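Side-chain contacts in uncharacterized protein Atu1656 (Agrobacterium tumefaciens, PDB 2OJH), which is of unknown function but belongs to the TolB family and folds as a six-bladed beta-propeller: residues V36-Q39 / L43-A46; P47-S50 / Y55-L58; Y65-S68 / S74-K77. All blocks are in the same frame, centred on the assembly; numbering follows the deposited sequence.

Overall arrangement
The three contacts lie on one side of a six-bladed beta-propeller. Contacts 2 and 3 belong to the same four-stranded blade. Contact 2 pairs its two inner strands and contact 3 its two outer ones, with centres about 9 Å apart. The middle strands join them, for example where L58 O and Y65 N lie 2.8 Å apart, a probable hydrogen bond. Contact 1 reaches from the neighbouring blade to segment 43-46, which leads into the blade of contacts 2 and 3; its centre is about 10 Å from each of the others. Its F44 touches L58 of contact 2 and Y65 and P75 of contact 3, while W38 packs against L67 and P75.

Contact 1 of 3, residues V36-Q39 / L43-A46; sequences VVWQ and LFEA
W38 and F44 form a T-shaped aromatic pair, the only side-chain meeting between 36-39 and 43-46. The six-membered ring of the indole turns its edge to the face of the phenyl ring, with centroids 5.1 Å apart and planes at 81°. W38 CZ3 leads, standing 3.7 Å above the F44 ring plane over its centre. It lies 3.8 Å from F44 CE1 and about equally far from F44 CZ, whereas W38 CH2 follows at 4.0 Å from F44 CE1. The indole reaches this position because its CG is anti to the backbone N of W38 (chi1 -168°). The F44 ring lies beside its own backbone N, with CG anti to the carbonyl carbon.

Apolar packing widens the pair into a cluster: P75 touches both rings, and the ring of Y65 also meets F44.

Backbone bonds keep W38 in its own sheet, where a classic beta bulge sets V37 and W38 together against I24 of strand 22-28. Those of F44 cross to that sheet: its N is hydrogen-bonded to S22 OG and its O to Y291 OH.

The two segments belong to adjacent propeller blades, so this is interblade packing. The ring pair contributes dispersion and the weak attraction between the indole's ring hydrogens and the phenyl pi cloud, and the two hydrogen bonds of the F44 backbone add a polar link between the blades.

Contact 2 of 3, residues P47-S50 / Y55-L58; sequences PNWS and YLLL
S50 OG is gripped by three groups: it takes the backbone N-H of Y55 at 3.1 Å from Y55 N, bonds D52 OD1, and has a weak hydrogen bond with K54 N. These bonds tie the two strands together at the turn end of the hairpin formed by strands 45-49 and 55-60, round the S-P-D-G turn that recurs in other blades of this chain. S50 N also donates to Y55 O at 2.8 Å, nearly along the C=O axis.

The same serine packs against the tyrosine it binds. S50 CB stands over the centre of the Y55 ring, 3.4 Å from its centroid, a close CH-pi contact. Y55 can bring its ring under the serine because its CG lies between its backbone N and carbonyl carbon (chi1 67°). The phenol end is bonded to Y99 OH.

Further along, N48 and L57 are a hydrogen-bonded antiparallel pair, with N48 N to L57 O at 2.8 Å and L57 N to N48 O at 2.9 Å. Their side chains run side by side, N48 OD1 passing 3.5 Å from L57 CD2, while the buried amide is satisfied by H90 ND1 at OD1 and by P277 O at ND2. In the non-hydrogen-bonded pair W49-L56, L56 CD2 lies over one indole face, 4.0 Å from the centroid of the five-membered ring. W49 NE1 bonds G53 O. P47 CB meets L58 CD2 at 3.7 Å.

Strand 55-60 is hydrogen-bonded on its other edge to strand 63-68, through L56 with L67 and L58 with Y65. W49 and L56 face strands 22-28 and 285-291 of one adjacent blade; N48, Y55 and L57 meet I92 of strand 91-92 in the other.

Contact 3 of 3, residues Y65-S68 / S74-K77; sequences YRLS and SPEK
R66 and E76 form the hydrogen-bonded pair of an antiparallel beta hairpin, in which the short strand 76-77 closes the outer edge of a propeller blade. Backbone bonds run both ways between them, R66 N to E76 O and E76 N to R66 O, each at 2.8 Å. Two CA-H...O contacts reinforce the pairing, from Y65 CA to E76 O and from P75 CA to R66 O.

The charged side chains of the same pair meet in a salt bridge. R66 NH2 lies 3.0 Å from E76 OE1, which comes to the edge of the guanidinium near its plane. As a hydrogen bond it is weak, bent to 145° at the hydrogen, and the carboxylate plane stands at 80° to the guanidinium, so a single nitrogen-oxygen pair does the work. The other nitrogens of the arginine are also bonded, NE with Y99 OH and NH1 with S117 O. Those two partners belong to or adjoin the next blade and probably limit the rotation of the group. E76 itself is exposed, so solvent probably tempers the charge attraction.

On the opposite face of the hairpin the contacts are apolar. Y65 CD2 touches P75 CB at 3.6 Å, and Y65 CE2 approaches K77 CB at 3.8 Å. The lysine therefore gives the tyrosine the base of its aliphatic chain, while the chain bends off beyond it at chi3 and chi4. L67 CD1 lies 3.9 Å from P75 CB, so P75 packs against both Y65 and L67.

Where direct pairing ends, water takes over: one molecule accepts from S68 N at 2.7 Å and donates to S74 O at 2.8 Å.

Contact 1 of 3, residues V36-Q39 / L43-A46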
# COMPACT_ATOMS: atom_id res chain seq x y z
N VAL A 36 1.71 -7.35 18.80
CA VAL A 36 2.63 -8.06 17.93
C VAL A 36 1.92 -9.34 17.46
O VAL A 36 1.54 -10.20 18.27
CB VAL A 36 3.92 -8.42 18.68
CG1 VAL A 36 4.85 -9.28 17.81
CG2 VAL A 36 4.63 -7.15 19.17
N VAL A 37 1.72 -9.45 16.15
CA VAL A 37 1.12 -10.63 15.56
C VAL A 37 2.16 -11.74 15.37
O VAL A 37 1.89 -12.89 15.68
CB VAL A 37 0.50 -10.30 14.19
CG1 VAL A 37 -0.18 -11.54 13.61
CG2 VAL A 37 -0.51 -9.21 14.36
N TRP A 38 3.33 -11.38 14.87
CA TRP A 38 4.36 -12.38 14.54
C TRP A 38 5.70 -11.70 14.31
O TRP A 38 5.75 -10.65 13.65
CB TRP A 38 3.95 -13.09 13.24
CG TRP A 38 4.75 -14.31 12.95
CD1 TRP A 38 4.86 -15.43 13.73
CD2 TRP A 38 5.51 -14.55 11.77
NE1 TRP A 38 5.68 -16.35 13.10
CE2 TRP A 38 6.08 -15.84 11.90
CE3 TRP A 38 5.77 -13.81 10.62
CZ2 TRP A 38 6.89 -16.41 10.91
CZ3 TRP A 38 6.58 -14.39 9.61
CH2 TRP A 38 7.15 -15.67 9.79
N GLN A 39 6.77 -12.28 14.86
CA GLN A 39 8.14 -11.84 14.59
C GLN A 39 8.87 -12.93 13.87
O GLN A 39 8.61 -14.12 14.11
CB GLN A 39 8.87 -11.43 15.86
CG GLN A 39 8.13 -10.30 16.61
CD GLN A 39 8.95 -9.67 17.68
OE1 GLN A 39 9.84 -10.31 18.25
NE2 GLN A 39 8.65 -8.40 17.99
N LEU A 43 12.48 -11.44 6.09
CA LEU A 43 12.02 -10.11 5.71
C LEU A 43 10.61 -10.21 5.15
O LEU A 43 10.40 -10.75 4.05
CB LEU A 43 12.99 -9.51 4.68
CG LEU A 43 12.90 -8.01 4.39
CD1 LEU A 43 13.38 -7.22 5.60
CD2 LEU A 43 13.76 -7.70 3.18
N PHE A 44 9.63 -9.74 5.93
CA PHE A 44 8.23 -9.78 5.53
C PHE A 44 7.79 -8.34 5.38
O PHE A 44 8.26 -7.47 6.14
CB PHE A 44 7.37 -10.49 6.57
CG PHE A 44 7.24 -11.95 6.32
CD1 PHE A 44 8.33 -12.81 6.46
CD2 PHE A 44 6.02 -12.48 5.90
CE1 PHE A 44 8.21 -14.17 6.23
CE2 PHE A 44 5.89 -13.85 5.65
CZ PHE A 44 6.99 -14.68 5.81
N GLU A 45 6.90 -8.09 4.43
CA GLU A 45 6.61 -6.72 4.02
C GLU A 45 5.15 -6.42 3.76
O GLU A 45 4.41 -7.29 3.33
CB GLU A 45 7.44 -6.37 2.75
CG GLU A 45 8.96 -6.50 3.01
CD GLU A 45 9.83 -6.03 1.88
OE1 GLU A 45 10.05 -4.81 1.79
OE2 GLU A 45 10.34 -6.90 1.12
N ALA A 46 4.75 -5.17 4.01
CA ALA A 46 3.55 -4.60 3.35
C ALA A 46 2.22 -5.35 3.55
O ALA A 46 1.61 -5.89 2.59
CB ALA A 46 3.84 -4.35 1.83

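Contact 2 of 3, residues P47-S50 / Y55-L58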
# COMPACT_ATOMS: atom_id res chain seq x y z
N PRO A 47 1.75 -5.39 4.81
CA PRO A 47 0.52 -6.16 5.07
C PRO A 47 -0.76 -5.49 4.51
O PRO A 47 -0.92 -4.26 4.61
CB PRO A 47 0.48 -6.20 6.61
CG PRO A 47 1.19 -4.94 7.04
CD PRO A 47 2.30 -4.77 6.02
N ASN A 48 -1.62 -6.31 3.91
CA ASN A 48 -3.05 -6.01 3.73
C ASN A 48 -3.84 -6.72 4.83
O ASN A 48 -3.37 -7.70 5.41
CB ASN A 48 -3.61 -6.63 2.42
CG ASN A 48 -2.87 -6.22 1.17
OD1 ASN A 48 -2.43 -7.07 0.41
ND2 ASN A 48 -2.73 -4.91 0.95
N TRP A 49 -5.07 -6.26 5.07
CA TRP A 49 -5.93 -6.89 6.05
C TRP A 49 -7.16 -7.36 5.34
O TRP A 49 -7.81 -6.56 4.66
CB TRP A 49 -6.30 -5.85 7.11
CG TRP A 49 -6.78 -6.40 8.45
CD1 TRP A 49 -7.67 -7.44 8.68
CD2 TRP A 49 -6.41 -5.89 9.74
NE1 TRP A 49 -7.88 -7.59 10.04
CE2 TRP A 49 -7.12 -6.65 10.71
CE3 TRP A 49 -5.58 -4.84 10.17
CZ2 TRP A 49 -6.99 -6.41 12.09
CZ3 TRP A 49 -5.44 -4.61 11.54
CH2 TRP A 49 -6.15 -5.39 12.48
N SER A 50 -7.48 -8.64 5.49
CA SER A 50 -8.60 -9.24 4.79
C SER A 50 -9.93 -8.57 5.14
O SER A 50 -10.12 -8.13 6.27
CB SER A 50 -8.66 -10.73 5.06
OG SER A 50 -9.22 -11.04 6.31
N TYR A 55 -7.41 -12.36 8.45
CA TYR A 55 -5.99 -12.57 8.17
C TYR A 55 -5.29 -11.36 7.58
O TYR A 55 -5.93 -10.43 7.06
CB TYR A 55 -5.78 -13.78 7.27
CG TYR A 55 -6.31 -13.65 5.85
CD1 TYR A 55 -5.51 -13.08 4.85
CD2 TYR A 55 -7.57 -14.13 5.49
CE1 TYR A 55 -5.97 -12.96 3.55
CE2 TYR A 55 -8.04 -14.02 4.17
CZ TYR A 55 -7.22 -13.44 3.21
OH TYR A 55 -7.63 -13.31 1.90
N LEU A 56 -3.96 -11.38 7.68
CA LEU A 56 -3.14 -10.42 6.98
C LEU A 56 -2.49 -11.07 5.76
O LEU A 56 -2.12 -12.26 5.80
CB LEU A 56 -2.04 -9.82 7.88
CG LEU A 56 -2.51 -9.19 9.20
CD1 LEU A 56 -1.29 -8.83 10.04
CD2 LEU A 56 -3.41 -7.96 8.99
N LEU A 57 -2.34 -10.28 4.70
CA LEU A 57 -1.65 -10.70 3.49
C LEU A 57 -0.32 -9.94 3.36
O LEU A 57 -0.29 -8.69 3.26
CB LEU A 57 -2.54 -10.54 2.26
CG LEU A 57 -2.01 -11.11 0.93
CD1 LEU A 57 -2.07 -12.63 0.93
CD2 LEU A 57 -2.81 -10.50 -0.22
N LEU A 58 0.78 -10.70 3.42
CA LEU A 58 2.13 -10.13 3.38
C LEU A 58 2.93 -10.70 2.21
O LEU A 58 2.67 -11.81 1.74
CB LEU A 58 2.91 -10.51 4.65
CG LEU A 58 2.71 -9.89 6.04
CD1 LEU A 58 3.38 -8.56 6.25
CD2 LEU A 58 1.24 -9.87 6.52

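Contact 3 of 3, residues Y65-S68 / S74-K77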
# COMPACT_ATOMS: atom_id res chain seq x y z
N TYR A 65 1.98 -14.50 1.38
CA TYR A 65 1.59 -15.33 2.52
C TYR A 65 0.38 -14.79 3.28
O TYR A 65 0.27 -13.57 3.51
CB TYR A 65 2.76 -15.43 3.51
CG TYR A 65 4.00 -16.08 2.97
CD1 TYR A 65 4.94 -15.35 2.27
CD2 TYR A 65 4.24 -17.43 3.19
CE1 TYR A 65 6.10 -15.95 1.76
CE2 TYR A 65 5.41 -18.04 2.71
CZ TYR A 65 6.32 -17.29 1.99
OH TYR A 65 7.47 -17.87 1.49
N ARG A 66 -0.49 -15.69 3.72
CA ARG A 66 -1.56 -15.33 4.66
C ARG A 66 -1.12 -15.64 6.11
O ARG A 66 -0.59 -16.72 6.38
CB ARG A 66 -2.86 -16.10 4.35
CG ARG A 66 -3.44 -15.86 2.97
CD ARG A 66 -4.72 -16.65 2.75
NE ARG A 66 -4.90 -16.95 1.33
CZ ARG A 66 -4.47 -18.07 0.72
NH1 ARG A 66 -4.69 -18.25 -0.59
NH2 ARG A 66 -3.80 -19.00 1.40
N LEU A 67 -1.33 -14.68 7.01
CA LEU A 67 -1.08 -14.88 8.44
C LEU A 67 -2.39 -14.68 9.20
O LEU A 67 -2.91 -13.55 9.25
CB LEU A 67 -0.05 -13.89 8.96
CG LEU A 67 1.43 -14.09 8.61
CD1 LEU A 67 1.75 -13.91 7.10
CD2 LEU A 67 2.20 -13.07 9.42
N SER A 68 -2.92 -15.77 9.76
CA SER A 68 -4.19 -15.72 10.49
C SER A 68 -4.08 -14.92 11.78
O SER A 68 -3.12 -15.05 12.52
CB SER A 68 -4.69 -17.13 10.80
OG SER A 68 -5.96 -17.05 11.41
N SER A 74 1.39 -18.45 11.79
CA SER A 74 2.46 -18.88 10.88
C SER A 74 2.06 -18.60 9.44
O SER A 74 0.95 -18.92 9.05
CB SER A 74 2.74 -20.36 11.02
OG SER A 74 3.27 -20.63 12.29
N PRO A 75 2.97 -17.98 8.66
CA PRO A 75 2.66 -17.63 7.28
C PRO A 75 2.30 -18.85 6.46
O PRO A 75 2.99 -19.86 6.50
CB PRO A 75 3.98 -17.04 6.77
CG PRO A 75 4.64 -16.53 7.98
CD PRO A 75 4.33 -17.57 9.03
N GLU A 76 1.21 -18.74 5.73
CA GLU A 76 0.73 -19.77 4.83
C GLU A 76 0.92 -19.27 3.39
O GLU A 76 0.37 -18.23 3.02
CB GLU A 76 -0.74 -20.03 5.12
CG GLU A 76 -1.41 -20.94 4.11
CD GLU A 76 -2.94 -20.94 4.22
OE1 GLU A 76 -3.56 -19.85 4.30
OE2 GLU A 76 -3.52 -22.05 4.22
N LYS A 77 1.71 -19.99 2.59
CA LYS A 77 2.05 -19.52 1.24
C LYS A 77 0.84 -19.56 0.33
O LYS A 77 0.12 -20.58 0.28
CB LYS A 77 3.20 -20.34 0.63
CG LYS A 77 3.84 -19.70 -0.63
CD LYS A 77 4.80 -20.65 -1.32
CE LYS A 77 4.07 -21.83 -1.97
NZ LYS A 77 3.63 -21.55 -3.38
O HOH W 1 -1.69 -18.18 9.42